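Local coordinates for PF04016 domain protein (Desulfitobacterium hafniense, PDB 3L5O) that is of unknown function but may take part in heavy-metal chelation, combining a Rossmann-like fold with an enolase-like one to form its active site, at residues N137-K142 and C187-I192; R214-G219 and L233-G238; P178-I183 and P203-L208. One frame throughout, in Å; residues are numbered along the deposited sequence. Where two conformers were deposited one is given.

Interaction 1 of 3, residues N137-K142 and C187-I192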
ATOM      1  N   ASN A 137      -3.214  -7.721  21.317  1.00 57.13           N
ATOM      2  CA  ASN A 137      -3.432  -8.963  22.058  1.00 57.53           C
ATOM      3  C   ASN A 137      -2.795 -10.179  21.382  1.00 55.46           C
ATOM      4  O   ASN A 137      -2.114 -10.976  22.020  1.00 52.11           O
ATOM      5  CB  ASN A 137      -4.930  -9.191  22.277  1.00 59.06           C
ATOM      6  CG  ASN A 137      -5.480  -8.329  23.390  1.00 63.02           C
ATOM      7  OD1 ASN A 137      -5.073  -8.461  24.543  1.00 71.42           O
ATOM      8  ND2 ASN A 137      -6.398  -7.431  23.052  1.00 71.14           N
ATOM      9  N   GLU A 138      -2.974 -10.275  20.075  1.00 56.37           N
ATOM     10  CA  GLU A 138      -2.536 -11.436  19.311  1.00 58.21           C
ATOM     11  C   GLU A 138      -1.026 -11.640  19.274  1.00 56.62           C
ATOM     12  O   GLU A 138      -0.555 -12.773  19.277  1.00 56.54           O
ATOM     13  CB  GLU A 138      -3.018 -11.298  17.886  1.00 60.66           C
ATOM     14  CG  GLU A 138      -3.142 -12.624  17.187  1.00 68.85           C
ATOM     15  CD  GLU A 138      -3.671 -12.442  15.799  1.00 76.09           C
ATOM     16  OE1 GLU A 138      -3.155 -11.533  15.115  1.00 84.60           O
ATOM     17  OE2 GLU A 138      -4.597 -13.193  15.418  1.00 83.81           O
ATOM     18  N   VAL A 139      -0.280 -10.536  19.241  1.00 53.87           N
ATOM     19  CA  VAL A 139       1.167 -10.571  19.072  1.00 51.14           C
ATOM     20  C   VAL A 139       1.936 -10.557  20.379  1.00 49.12           C
ATOM     21  O   VAL A 139       3.157 -10.569  20.352  1.00 47.91           O
ATOM     22  CB  VAL A 139       1.665  -9.397  18.192  1.00 50.88           C
ATOM     23  CG1 VAL A 139       0.973  -9.398  16.846  1.00 51.83           C
ATOM     24  CG2 VAL A 139       1.488  -8.047  18.899  1.00 55.02           C
ATOM     25  N   LYS A 140       1.232 -10.520  21.511  1.00 48.11           N
ATOM     26  CA  LYS A 140       1.856 -10.480  22.822  1.00 49.42           C
ATOM     27  C   LYS A 140       2.775 -11.680  22.995  1.00 47.95           C
ATOM     28  O   LYS A 140       2.338 -12.808  22.808  1.00 46.28           O
ATOM     29  CB  LYS A 140       0.788 -10.527  23.945  1.00 51.25           C
ATOM     30  CG  LYS A 140       0.206  -9.176  24.384  1.00 54.86           C
ATOM     31  CD  LYS A 140      -0.400  -9.255  25.819  1.00 57.78           C
ATOM     32  CE  LYS A 140      -0.371  -7.891  26.554  1.00 66.65           C
ATOM     33  NZ  LYS A 140      -1.137  -6.817  25.836  1.00 70.40           N
ATOM     34  N   GLY A 141       4.031 -11.427  23.358  1.00 46.28           N
ATOM     35  CA  GLY A 141       5.027 -12.457  23.578  1.00 46.13           C
ATOM     36  C   GLY A 141       5.595 -13.098  22.321  1.00 46.21           C
ATOM     37  O   GLY A 141       6.396 -14.011  22.407  1.00 46.67           O
ATOM     38  N   LYS A 142       5.215 -12.598  21.155  1.00 45.73           N
ATOM     39  CA  LYS A 142       5.582 -13.220  19.886  1.00 45.31           C
ATOM     40  C   LYS A 142       6.643 -12.408  19.173  1.00 43.15           C
ATOM     41  O   LYS A 142       6.941 -11.284  19.556  1.00 41.26           O
ATOM     42  CB  LYS A 142       4.347 -13.375  19.008  1.00 46.47           C
ATOM     43  CG  LYS A 142       3.228 -14.181  19.640  1.00 46.57           C
ATOM     44  CD  LYS A 142       3.686 -15.577  20.024  1.00 51.94           C
ATOM     45  CE  LYS A 142       2.511 -16.513  20.164  1.00 56.53           C
ATOM     46  NZ  LYS A 142       2.886 -17.764  20.902  1.00 61.00           N
ATOM     47  N   CYS A 187       9.901 -14.702  12.141  1.00 42.57           N
ATOM     48  CA  CYS A 187       8.768 -13.922  12.671  1.00 42.13           C
ATOM     49  C   CYS A 187       7.447 -14.669  12.640  1.00 43.08           C
ATOM     50  O   CYS A 187       7.132 -15.337  11.664  1.00 43.92           O
ATOM     51  CB  CYS A 187       8.645 -12.600  11.935  1.00 42.11           C
ATOM     52  SG  CYS A 187      10.011 -11.477  12.313  1.00 42.49           S
ATOM     53  N   ASP A 188       6.718 -14.596  13.754  1.00 43.10           N
ATOM     54  CA  ASP A 188       5.350 -15.099  13.845  1.00 43.24           C
ATOM     55  C   ASP A 188       4.339 -14.210  13.142  1.00 41.74           C
ATOM     56  O   ASP A 188       3.326 -14.686  12.652  1.00 39.70           O
ATOM     57  CB  ASP A 188       4.952 -15.216  15.317  1.00 38.92           C
ATOM     58  CG  ASP A 188       5.912 -16.065  16.100  1.00 49.57           C
ATOM     59  OD1 ASP A 188       6.157 -17.219  15.672  1.00 47.58           O
ATOM     60  OD2 ASP A 188       6.480 -15.652  17.133  1.00 43.74           O
ATOM     61  N   TYR A 189       4.580 -12.902  13.158  1.00 43.15           N
ATOM     62  CA  TYR A 189       3.686 -11.932  12.519  1.00 41.40           C
ATOM     63  C   TYR A 189       4.533 -10.925  11.776  1.00 43.38           C
ATOM     64  O   TYR A 189       5.542 -10.458  12.297  1.00 43.21           O
ATOM     65  CB  TYR A 189       2.825 -11.196  13.541  1.00 42.57           C
ATOM     66  CG  TYR A 189       1.841 -12.093  14.220  1.00 42.51           C
ATOM     67  CD1 TYR A 189       0.601 -12.341  13.645  1.00 45.06           C
ATOM     68  CD2 TYR A 189       2.167 -12.757  15.409  1.00 47.78           C
ATOM     69  CE1 TYR A 189      -0.308 -13.193  14.243  1.00 44.74           C
ATOM     70  CE2 TYR A 189       1.244 -13.636  16.027  1.00 44.33           C
ATOM     71  CZ  TYR A 189       0.021 -13.848  15.415  1.00 45.70           C
ATOM     72  OH  TYR A 189      -0.903 -14.695  15.975  1.00 51.24           O
ATOM     73  N   VAL A 190       4.111 -10.582  10.570  1.00 43.07           N
ATOM     74  CA  VAL A 190       4.841  -9.620   9.735  1.00 43.20           C
ATOM     75  C   VAL A 190       3.889  -8.572   9.167  1.00 42.19           C
ATOM     76  O   VAL A 190       2.820  -8.903   8.673  1.00 42.32           O
ATOM     77  CB  VAL A 190       5.572 -10.344   8.584  1.00 40.16           C
ATOM     78  CG1 VAL A 190       6.255  -9.354   7.678  1.00 44.08           C
ATOM     79  CG2 VAL A 190       6.571 -11.343   9.144  1.00 42.04           C
ATOM     80  N   TYR A 191       4.283  -7.311   9.265  1.00 41.64           N
ATOM     81  CA  TYR A 191       3.606  -6.190   8.615  1.00 39.55           C
ATOM     82  C   TYR A 191       4.543  -5.527   7.619  1.00 41.51           C
ATOM     83  O   TYR A 191       5.694  -5.220   7.948  1.00 41.10           O
ATOM     84  CB  TYR A 191       3.194  -5.135   9.660  1.00 41.48           C
ATOM     85  CG  TYR A 191       2.385  -5.720  10.764  1.00 44.96           C
ATOM     86  CD1 TYR A 191       3.020  -6.426  11.795  1.00 48.81           C
ATOM     87  CD2 TYR A 191       0.996  -5.618  10.783  1.00 44.84           C
ATOM     88  CE1 TYR A 191       2.308  -7.014  12.805  1.00 44.53           C
ATOM     89  CE2 TYR A 191       0.258  -6.196  11.828  1.00 48.96           C
ATOM     90  CZ  TYR A 191       0.931  -6.903  12.830  1.00 53.47           C
ATOM     91  OH  TYR A 191       0.267  -7.518  13.865  1.00 54.24           O
ATOM     92  N   ILE A 192       4.046  -5.246   6.421  1.00 41.19           N
ATOM     93  CA  ILE A 192       4.862  -4.687   5.373  1.00 43.45           C
ATOM     94  C   ILE A 192       4.156  -3.463   4.797  1.00 43.29           C
ATOM     95  O   ILE A 192       3.003  -3.538   4.368  1.00 46.03           O
ATOM     96  CB  ILE A 192       5.109  -5.712   4.239  1.00 41.53           C
ATOM     97  CG1 ILE A 192       5.761  -7.000   4.756  1.00 47.82           C
ATOM     98  CG2 ILE A 192       6.001  -5.108   3.137  1.00 41.45           C
ATOM     99  CD1 ILE A 192       5.626  -8.168   3.766  1.00 43.79           C
TER
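Asp188 OD2 accepts the backbone N-H of Lys143, and the same oxygen sits 3.6 Å from Lys142 CB, so the carboxylate meets the carbon chain of Lys142 while the ammonium end leads off. Lys142 NZ stays 5.6 Å from Asp188 OD2, too far for a bond, though the opposite charges probably attract weakly. The Tyr189 ring lies against the loop, with Lys142 CG at its edge. Val139 CG1 stands over one face, 4.1 Å from the Tyr189 ring centroid, a CH-pi contact. The loop 137-142 leads into strand 143-147, first in chain order of the Rossmann-like sheet, and Tyr189 belongs to the parallel strand beside it. A type II turn, closed by Lys142 N to Val139 O at 3.0 Å, puts Gly141 where a positive phi is needed. Glu138, with CG anti to the backbone N (chi1 -156°), brings CG to 3.3 Å from Tyr189 OH, while its OE1 goes on to a salt bridge with Arg214. With alanine replacing Tyr189, the Val139 methyl would probably lose its ring face and a gap would open beside the Glu138 chain. Val139 CG1 also touches Tyr191 OH at 3.6 Å, a hydroxyl hydrogen-bonded to Ser135.

Interaction 2 of 3, residues R214-G219 and L233-G238. With EDO (1,2-ethanediol), chain F.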
ATOM      1  N   ARG A 214       0.613 -14.740  10.255  1.00 44.20           N
ATOM      2  CA  ARG A 214      -0.045 -13.739   9.445  1.00 43.45           C
ATOM      3  C   ARG A 214       0.896 -12.670   8.906  1.00 44.44           C
ATOM      4  O   ARG A 214       1.759 -12.156   9.654  1.00 42.93           O
ATOM      5  CB  ARG A 214      -1.128 -13.062  10.260  1.00 45.04           C
ATOM      6  CG  ARG A 214      -1.961 -12.081   9.445  1.00 49.79           C
ATOM      7  CD  ARG A 214      -2.762 -11.171  10.306  1.00 58.28           C
ATOM      8  NE  ARG A 214      -3.758 -11.947  11.020  1.00 63.85           N
ATOM      9  CZ  ARG A 214      -4.260 -11.629  12.207  1.00 77.06           C
ATOM     10  NH1 ARG A 214      -3.869 -10.525  12.853  1.00 72.33           N
ATOM     11  NH2 ARG A 214      -5.169 -12.433  12.757  1.00 79.76           N
ATOM     12  N   ILE A 215       0.666 -12.306   7.633  1.00 41.93           N
ATOM     13  CA  ILE A 215       1.343 -11.208   6.939  1.00 42.00           C
ATOM     14  C   ILE A 215       0.289 -10.183   6.503  1.00 42.08           C
ATOM     15  O   ILE A 215      -0.715 -10.545   5.863  1.00 42.53           O
ATOM     16  CB  ILE A 215       2.118 -11.703   5.690  1.00 40.80           C
ATOM     17  CG1 ILE A 215       3.036 -12.876   6.012  1.00 46.96           C
ATOM     18  CG2 ILE A 215       2.944 -10.506   5.068  1.00 50.67           C
ATOM     19  CD1 ILE A 215       3.418 -13.679   4.778  1.00 46.29           C
ATOM     20  N   THR A 216       0.526  -8.922   6.856  1.00 42.25           N
ATOM     21  CA  THR A 216      -0.373  -7.801   6.591  1.00 42.14           C
ATOM     22  C   THR A 216       0.343  -6.768   5.758  1.00 43.45           C
ATOM     23  O   THR A 216       1.487  -6.442   6.065  1.00 44.79           O
ATOM     24  CB  THR A 216      -0.778  -7.150   7.929  1.00 42.36           C
ATOM     25  OG1 THR A 216      -1.416  -8.115   8.775  1.00 42.14           O
ATOM     26  CG2 THR A 216      -1.818  -6.054   7.755  1.00 44.64           C
ATOM     27  N   LEU A 217      -0.308  -6.283   4.697  1.00 44.05           N
ATOM     28  CA  LEU A 217       0.140  -5.121   3.896  1.00 43.34           C
ATOM     29  C   LEU A 217      -0.586  -3.908   4.393  1.00 43.63           C
ATOM     30  O   LEU A 217      -1.790  -3.968   4.582  1.00 44.45           O
ATOM     31  CB  LEU A 217      -0.149  -5.335   2.420  1.00 47.15           C
ATOM     32  CG  LEU A 217       0.602  -4.451   1.427  1.00 43.80           C
ATOM     33  CD1 LEU A 217       2.042  -4.842   1.346  1.00 43.50           C
ATOM     34  CD2 LEU A 217      -0.075  -4.619   0.041  1.00 46.58           C
ATOM     35  N   VAL A 218       0.148  -2.832   4.698  1.00 41.73           N
ATOM     36  CA  VAL A 218      -0.404  -1.699   5.438  1.00 41.51           C
ATOM     37  C   VAL A 218      -0.040  -0.383   4.796  1.00 43.64           C
ATOM     38  O   VAL A 218       1.105  -0.165   4.389  1.00 46.42           O
ATOM     39  CB  VAL A 218       0.176  -1.602   6.918  1.00 45.57           C
ATOM     40  CG1 VAL A 218      -0.476  -0.452   7.695  1.00 43.35           C
ATOM     41  CG2 VAL A 218       0.008  -2.875   7.658  1.00 47.18           C
ATOM     42  N   GLY A 219      -0.997   0.535   4.786  1.00 42.56           N
ATOM     43  CA  GLY A 219      -0.745   1.898   4.401  1.00 39.79           C
ATOM     44  C   GLY A 219      -1.796   2.348   3.386  1.00 43.27           C
ATOM     45  O   GLY A 219      -2.566   1.545   2.874  1.00 42.03           O
ATOM     46  N   LEU A 233      -0.500 -13.130   1.102  1.00 46.66           N
ATOM     47  CA  LEU A 233      -0.934 -12.209   2.146  1.00 46.88           C
ATOM     48  C   LEU A 233      -2.197 -12.715   2.858  1.00 46.12           C
ATOM     49  O   LEU A 233      -3.047 -13.352   2.237  1.00 46.37           O
ATOM     50  CB  LEU A 233      -1.218 -10.834   1.539  1.00 46.25           C
ATOM     51  CG  LEU A 233       0.019  -9.989   1.191  1.00 48.20           C
ATOM     52  CD1 LEU A 233      -0.310  -8.926   0.189  1.00 45.93           C
ATOM     53  CD2 LEU A 233       0.623  -9.334   2.477  1.00 47.53           C
ATOM     54  N   GLN A 234      -2.329 -12.417   4.158  1.00 44.65           N
ATOM     55  CA  GLN A 234      -3.529 -12.780   4.916  1.00 44.11           C
ATOM     56  C   GLN A 234      -4.326 -11.586   5.446  1.00 43.61           C
ATOM     57  O   GLN A 234      -5.409 -11.764   5.992  1.00 42.55           O
ATOM     58  CB  GLN A 234      -3.189 -13.735   6.055  1.00 46.34           C
ATOM     59  CG  GLN A 234      -2.601 -15.059   5.590  1.00 48.68           C
ATOM     60  CD  GLN A 234      -1.124 -14.961   5.247  1.00 48.49           C
ATOM     61  OE1 GLN A 234      -0.332 -14.486   6.047  1.00 44.88           O
ATOM     62  NE2 GLN A 234      -0.754 -15.440   4.056  1.00 47.15           N
ATOM     63  N   GLU A 235      -3.812 -10.369   5.281  1.00 45.20           N
ATOM     64  CA  GLU A 235      -4.564  -9.180   5.679  1.00 45.15           C
ATOM     65  C   GLU A 235      -4.107  -7.951   4.905  1.00 44.72           C
ATOM     66  O   GLU A 235      -2.936  -7.782   4.567  1.00 43.78           O
ATOM     67  CB  GLU A 235      -4.456  -8.930   7.202  1.00 46.35           C
ATOM     68  CG  GLU A 235      -5.187  -7.674   7.714  1.00 45.26           C
ATOM     69  CD  GLU A 235      -5.048  -7.464   9.228  1.00 49.24           C
ATOM     70  OE1 GLU A 235      -5.509  -8.315   9.984  1.00 48.74           O
ATOM     71  OE2 GLU A 235      -4.492  -6.434   9.663  1.00 59.92           O
ATOM     72  N   LEU A 236      -5.054  -7.072   4.648  1.00 43.35           N
ATOM     73  CA  LEU A 236      -4.794  -5.852   3.923  1.00 42.07           C
ATOM     74  C   LEU A 236      -5.409  -4.718   4.701  1.00 44.10           C
ATOM     75  O   LEU A 236      -6.612  -4.688   4.945  1.00 44.74           O
ATOM     76  CB  LEU A 236      -5.412  -5.918   2.522  1.00 45.62           C
ATOM     77  CG  LEU A 236      -4.980  -7.101   1.661  1.00 43.40           C
ATOM     78  CD1 LEU A 236      -5.919  -7.240   0.477  1.00 47.56           C
ATOM     79  CD2 LEU A 236      -3.534  -6.977   1.225  1.00 45.86           C
ATOM     80  N   SER A 237      -4.564  -3.789   5.110  1.00 44.54           N
ATOM     81  CA  SER A 237      -4.978  -2.657   5.923  0.50 44.87           C
ATOM     82  C   SER A 237      -4.708  -1.382   5.154  1.00 44.11           C
ATOM     83  O   SER A 237      -3.586  -0.923   5.106  1.00 42.72           O
ATOM     84  CB  SER A 237      -4.198  -2.661   7.240  0.50 42.68           C
ATOM     85  OG  SER A 237      -4.611  -3.740   8.057  0.50 44.94           O
ATOM     86  N   GLY A 238      -5.736  -0.826   4.543  1.00 44.70           N
ATOM     87  CA  GLY A 238      -5.577   0.377   3.755  1.00 46.42           C
ATOM     88  C   GLY A 238      -6.497   1.505   4.157  1.00 45.90           C
ATOM     89  O   GLY A 238      -6.753   1.750   5.325  1.00 44.41           O
TER
HETATM   90  C1  EDO F 307      -3.417   1.986   7.070  1.00 68.93           C
HETATM   91  O1  EDO F 307      -3.428   3.325   6.596  1.00 70.89           O
HETATM   92  C2  EDO F 307      -4.436   1.730   8.172  1.00 71.35           C
HETATM   93  O2  EDO F 307      -5.413   0.746   7.830  1.00 61.77           O
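Strands 214-218 and 235-238 run parallel, their axes 4.6 Å apart at closest and inclined by 23°, with Thr216, Leu217 and Val218 paired to Glu235, Leu236 and Ser237. Ser237 N reaches Leu217 O at 2.8 Å in an almost straight bond (173°), and Leu217 N and Gly219 N complete the run by binding Glu235 O and Ser237 O. At the start of the pair a side chain takes over: Gln234 folds back at chi2 (80°) and offers OE1 to Ile215 N at 2.9 Å, doing the work of a backbone carbonyl. The backbone N of Gln234 donates to Ile215 O at 3.0 Å, an oxygen that also receives a weak bond from Glu235 N.

These are neighbouring strands in the parallel part of the Rossmann-like sheet, and their two faces differ in chemistry. Ile215, Leu217, Leu233 and Leu236 lie on the apolar face, where Leu233 CD2 packs 3.7 Å from Ile215 CG2 and helix 202-208 closes over Ile215, Leu217 and Leu233 with Leu206 and Leu202. On the other face Thr216 and Glu235 lie side by side, with Thr216 CG2 3.3 Å from Glu235 OE2. Glu235 OE1 rests over the face of the Arg214 guanidinium, 4.0 Å from Arg214 NH1: a long salt bridge of charge alone, since the oxygen lies well out of the guanidinium plane and no N-H points at it; NH1 is paired with Glu138.

Beyond the last bridge, at the backbone angles of Gly219 a CB would jam against the carbonyl O of Val218, which calls for glycine. A 1,2-ethanediol, probably from the crystallisation liquor, lies at this C-terminal end of the strands, where Rossmann-like folds commonly bind ligands; its O2 donates to Gly238 O at 3.0 Å, and Tyr260 OH holds it too.

Interaction 3 of 3, residues P178-I183 and P203-L208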
ATOM      1  N   PRO A 178      18.330  -5.156   4.064  1.00 41.68           N
ATOM      2  CA  PRO A 178      18.942  -6.485   3.876  1.00 40.90           C
ATOM      3  C   PRO A 178      18.798  -7.446   5.084  1.00 40.01           C
ATOM      4  O   PRO A 178      18.980  -8.650   4.924  1.00 37.72           O
ATOM      5  CB  PRO A 178      20.422  -6.148   3.581  1.00 40.73           C
ATOM      6  CG  PRO A 178      20.410  -4.745   3.021  1.00 38.24           C
ATOM      7  CD  PRO A 178      19.296  -4.076   3.793  1.00 42.65           C
ATOM      8  N   ALA A 179      18.509  -6.928   6.270  1.00 38.46           N
ATOM      9  CA  ALA A 179      18.290  -7.755   7.441  1.00 40.53           C
ATOM     10  C   ALA A 179      17.014  -8.584   7.354  1.00 39.94           C
ATOM     11  O   ALA A 179      16.857  -9.520   8.100  1.00 40.27           O
ATOM     12  CB  ALA A 179      18.302  -6.913   8.727  1.00 42.14           C
ATOM     13  N   SER A 180      16.132  -8.259   6.429  1.00 39.74           N
ATOM     14  CA  SER A 180      14.931  -9.060   6.152  1.00 40.41           C
ATOM     15  C   SER A 180      15.240 -10.526   5.914  1.00 39.79           C
ATOM     16  O   SER A 180      14.521 -11.387   6.408  1.00 40.75           O
ATOM     17  CB  SER A 180      14.162  -8.465   4.977  1.00 43.45           C
ATOM     18  OG  SER A 180      14.936  -8.465   3.809  1.00 41.42           O
ATOM     19  N   GLU A 181      16.325 -10.809   5.193  1.00 39.54           N
ATOM     20  CA  GLU A 181      16.738 -12.175   4.920  1.00 41.72           C
ATOM     21  C   GLU A 181      17.031 -12.972   6.198  1.00 40.15           C
ATOM     22  O   GLU A 181      16.864 -14.203   6.235  1.00 40.06           O
ATOM     23  CB  GLU A 181      17.980 -12.196   4.013  1.00 37.68           C
ATOM     24  CG  GLU A 181      17.757 -11.694   2.593  1.00 39.79           C
ATOM     25  CD  GLU A 181      17.050 -12.698   1.699  1.00 39.65           C
ATOM     26  OE1 GLU A 181      17.105 -13.914   1.998  1.00 40.25           O
ATOM     27  OE2 GLU A 181      16.434 -12.274   0.708  1.00 38.21           O
ATOM     28  N   PHE A 182      17.490 -12.254   7.215  1.00 41.59           N
ATOM     29  CA  PHE A 182      17.922 -12.822   8.468  1.00 40.16           C
ATOM     30  C   PHE A 182      16.776 -12.847   9.481  1.00 43.52           C
ATOM     31  O   PHE A 182      16.683 -13.746  10.271  1.00 45.17           O
ATOM     32  CB  PHE A 182      19.120 -12.034   9.033  1.00 38.67           C
ATOM     33  CG  PHE A 182      20.364 -12.112   8.177  1.00 38.22           C
ATOM     34  CD1 PHE A 182      20.484 -11.356   7.033  1.00 44.08           C
ATOM     35  CD2 PHE A 182      21.390 -12.979   8.499  1.00 38.15           C
ATOM     36  CE1 PHE A 182      21.627 -11.443   6.234  1.00 39.32           C
ATOM     37  CE2 PHE A 182      22.531 -13.053   7.714  1.00 38.15           C
ATOM     38  CZ  PHE A 182      22.642 -12.276   6.582  1.00 36.00           C
ATOM     39  N   ILE A 183      15.888 -11.866   9.443  1.00 41.97           N
ATOM     40  CA  ILE A 183      14.927 -11.663  10.518  1.00 42.35           C
ATOM     41  C   ILE A 183      13.548 -12.193  10.190  1.00 43.03           C
ATOM     42  O   ILE A 183      12.918 -12.818  11.055  1.00 41.88           O
ATOM     43  CB  ILE A 183      14.789 -10.150  10.864  1.00 43.37           C
ATOM     44  CG1 ILE A 183      16.066  -9.662  11.526  1.00 46.03           C
ATOM     45  CG2 ILE A 183      13.584  -9.908  11.795  1.00 43.35           C
ATOM     46  CD1 ILE A 183      16.022  -8.256  11.877  1.00 47.87           C
ATOM     47  N   PRO A 203       7.587  -9.177  -3.381  1.00 42.74           N
ATOM     48  CA  PRO A 203       7.571 -10.635  -3.603  1.00 42.37           C
ATOM     49  C   PRO A 203       8.616 -11.356  -2.740  1.00 42.20           C
ATOM     50  O   PRO A 203       8.281 -12.376  -2.147  1.00 41.97           O
ATOM     51  CB  PRO A 203       7.826 -10.772  -5.098  1.00 44.24           C
ATOM     52  CG  PRO A 203       7.409  -9.429  -5.698  1.00 40.39           C
ATOM     53  CD  PRO A 203       7.739  -8.410  -4.649  1.00 41.41           C
ATOM     54  N   ARG A 204       9.828 -10.823  -2.596  1.00 40.51           N
ATOM     55  CA  ARG A 204      10.834 -11.520  -1.794  1.00 38.94           C
ATOM     56  C   ARG A 204      10.439 -11.476  -0.310  1.00 40.57           C
ATOM     57  O   ARG A 204      10.553 -12.461   0.406  1.00 41.80           O
ATOM     58  CB  ARG A 204      12.235 -10.940  -2.001  1.00 38.85           C
ATOM     59  CG  ARG A 204      13.300 -11.655  -1.142  1.00 37.40           C
ATOM     60  CD  ARG A 204      13.311 -13.161  -1.371  1.00 37.50           C
ATOM     61  NE  ARG A 204      14.335 -13.814  -0.573  1.00 37.82           N
ATOM     62  CZ  ARG A 204      14.484 -15.141  -0.476  1.00 41.80           C
ATOM     63  NH1 ARG A 204      13.668 -15.949  -1.111  1.00 41.55           N
ATOM     64  NH2 ARG A 204      15.429 -15.642   0.300  1.00 39.73           N
ATOM     65  N   LEU A 205       9.924 -10.334   0.134  1.00 40.87           N
ATOM     66  CA  LEU A 205       9.469 -10.199   1.503  1.00 39.57           C
ATOM     67  C   LEU A 205       8.398 -11.211   1.842  1.00 41.69           C
ATOM     68  O   LEU A 205       8.414 -11.789   2.922  1.00 40.04           O
ATOM     69  CB  LEU A 205       8.930  -8.793   1.770  1.00 40.04           C
ATOM     70  CG  LEU A 205       9.967  -7.675   1.738  1.00 40.36           C
ATOM     71  CD1 LEU A 205       9.304  -6.330   1.937  1.00 42.69           C
ATOM     72  CD2 LEU A 205      11.099  -7.857   2.752  1.00 42.10           C
ATOM     73  N   LEU A 206       7.457 -11.387   0.931  1.00 40.62           N
ATOM     74  CA  LEU A 206       6.423 -12.427   1.076  1.00 43.69           C
ATOM     75  C   LEU A 206       6.990 -13.830   1.206  1.00 42.97           C
ATOM     76  O   LEU A 206       6.521 -14.600   2.045  1.00 44.28           O
ATOM     77  CB  LEU A 206       5.400 -12.349  -0.072  1.00 41.97           C
ATOM     78  CG  LEU A 206       4.547 -11.055  -0.076  1.00 42.47           C
ATOM     79  CD1 LEU A 206       3.494 -11.099  -1.170  1.00 45.63           C
ATOM     80  CD2 LEU A 206       3.911 -10.831   1.286  1.00 46.87           C
ATOM     81  N   GLU A 207       7.978 -14.177   0.388  1.00 43.53           N
ATOM     82  CA  GLU A 207       8.629 -15.490   0.477  1.00 43.09           C
ATOM     83  C   GLU A 207       9.390 -15.660   1.795  1.00 45.67           C
ATOM     84  O   GLU A 207       9.317 -16.709   2.428  1.00 46.85           O
ATOM     85  CB  GLU A 207       9.554 -15.711  -0.720  1.00 46.22           C
ATOM     86  CG  GLU A 207      10.304 -17.042  -0.715  1.00 58.51           C
ATOM     87  CD  GLU A 207       9.461 -18.261  -1.125  1.00 64.52           C
ATOM     88  OE1 GLU A 207       8.229 -18.130  -1.304  1.00 71.72           O
ATOM     89  OE2 GLU A 207      10.048 -19.357  -1.269  1.00 69.13           O
ATOM     90  N   LEU A 208      10.089 -14.623   2.242  1.00 42.53           N
ATOM     91  CA  LEU A 208      10.776 -14.688   3.513  1.00 42.91           C
ATOM     92  C   LEU A 208       9.819 -14.885   4.689  1.00 41.96           C
ATOM     93  O   LEU A 208      10.179 -15.512   5.683  1.00 41.82           O
ATOM     94  CB  LEU A 208      11.582 -13.398   3.735  1.00 41.22           C
ATOM     95  CG  LEU A 208      12.765 -13.242   2.805  1.00 37.91           C
ATOM     96  CD1 LEU A 208      13.328 -11.844   2.921  1.00 40.29           C
ATOM     97  CD2 LEU A 208      13.780 -14.285   3.136  1.00 39.63           C
TER
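Glu181, Leu208 and Ser180 carry the meeting of two helices packed on one face of the Rossmann-like sheet. Helix 202-208 belongs to the beta-alpha-beta crossover between strands 189-193 and 214-218; the short helix 180-183 comes just before the first of those strands and lies over strand 162-167, with Ser180 on Leu166.

At the outer side, Glu181 bends at chi2 (-77°) and turns its carboxylate across to Arg204. The guanidinium takes it side-on with two nitrogens: Arg204 NE binds Glu181 OE2 at 2.9 Å and Arg204 NH2 binds Glu181 OE1, also at 2.9 Å, both nearly straight. Carboxylate and guanidinium planes are only 18° apart, and each oxygen is met on its syn side, which gives a bidentate, side-on salt bridge that fixes the rotation of both groups. Both residues are exposed and both touch a crystal neighbour, so the lattice may favour the pose seen here.

Leu208 sits beneath this bridge with its two methyls splayed. Leu208 CD2 comes to 3.5 Å from Glu181 OE1, placing a methyl over one face of the carboxylate. Leu208 CD1 goes to the other helix and lies 3.7 Å from Ser180 O.

Ser180 is the inner member of the trio. With OG placed between the backbone N and the carbonyl carbon (chi1 61°), its hydroxyl is hydrogen-bonded to Leu177 O, three residues back. The serine presents itself to the leucines as a small filler: Ser180 OG is 3.8 Å from Leu208 CD1. One turn earlier on helix 202-208, Leu205, itself packed on Ile192 of the sheet, sets its CD2 3.8 Å from Ser180 CB.

All three contacts belong to the Rossmann-like sheet and its coverings. Interaction 2 lies in the sheet itself, with no exposed residue, and is built mainly of backbone bonds; interaction 3 is also largely buried, and interaction 1 only partly. Interaction 1 joins a surface loop to strand 189-193, has no hydrogen bond between its own segments and relies on ring packing. Interaction 3 pairs two helices above the sheet, with leucines inside and an exposed salt bridge outside. Strand 189-193 is next to 214-218, so interactions 1 and 2 abut, Tyr191 CD2 lying 3.7 Å from Thr216 CB. Helix 202-208 ties interaction 3 to both, with Leu206 packing on Ile192 as well as on the strands of interaction 2.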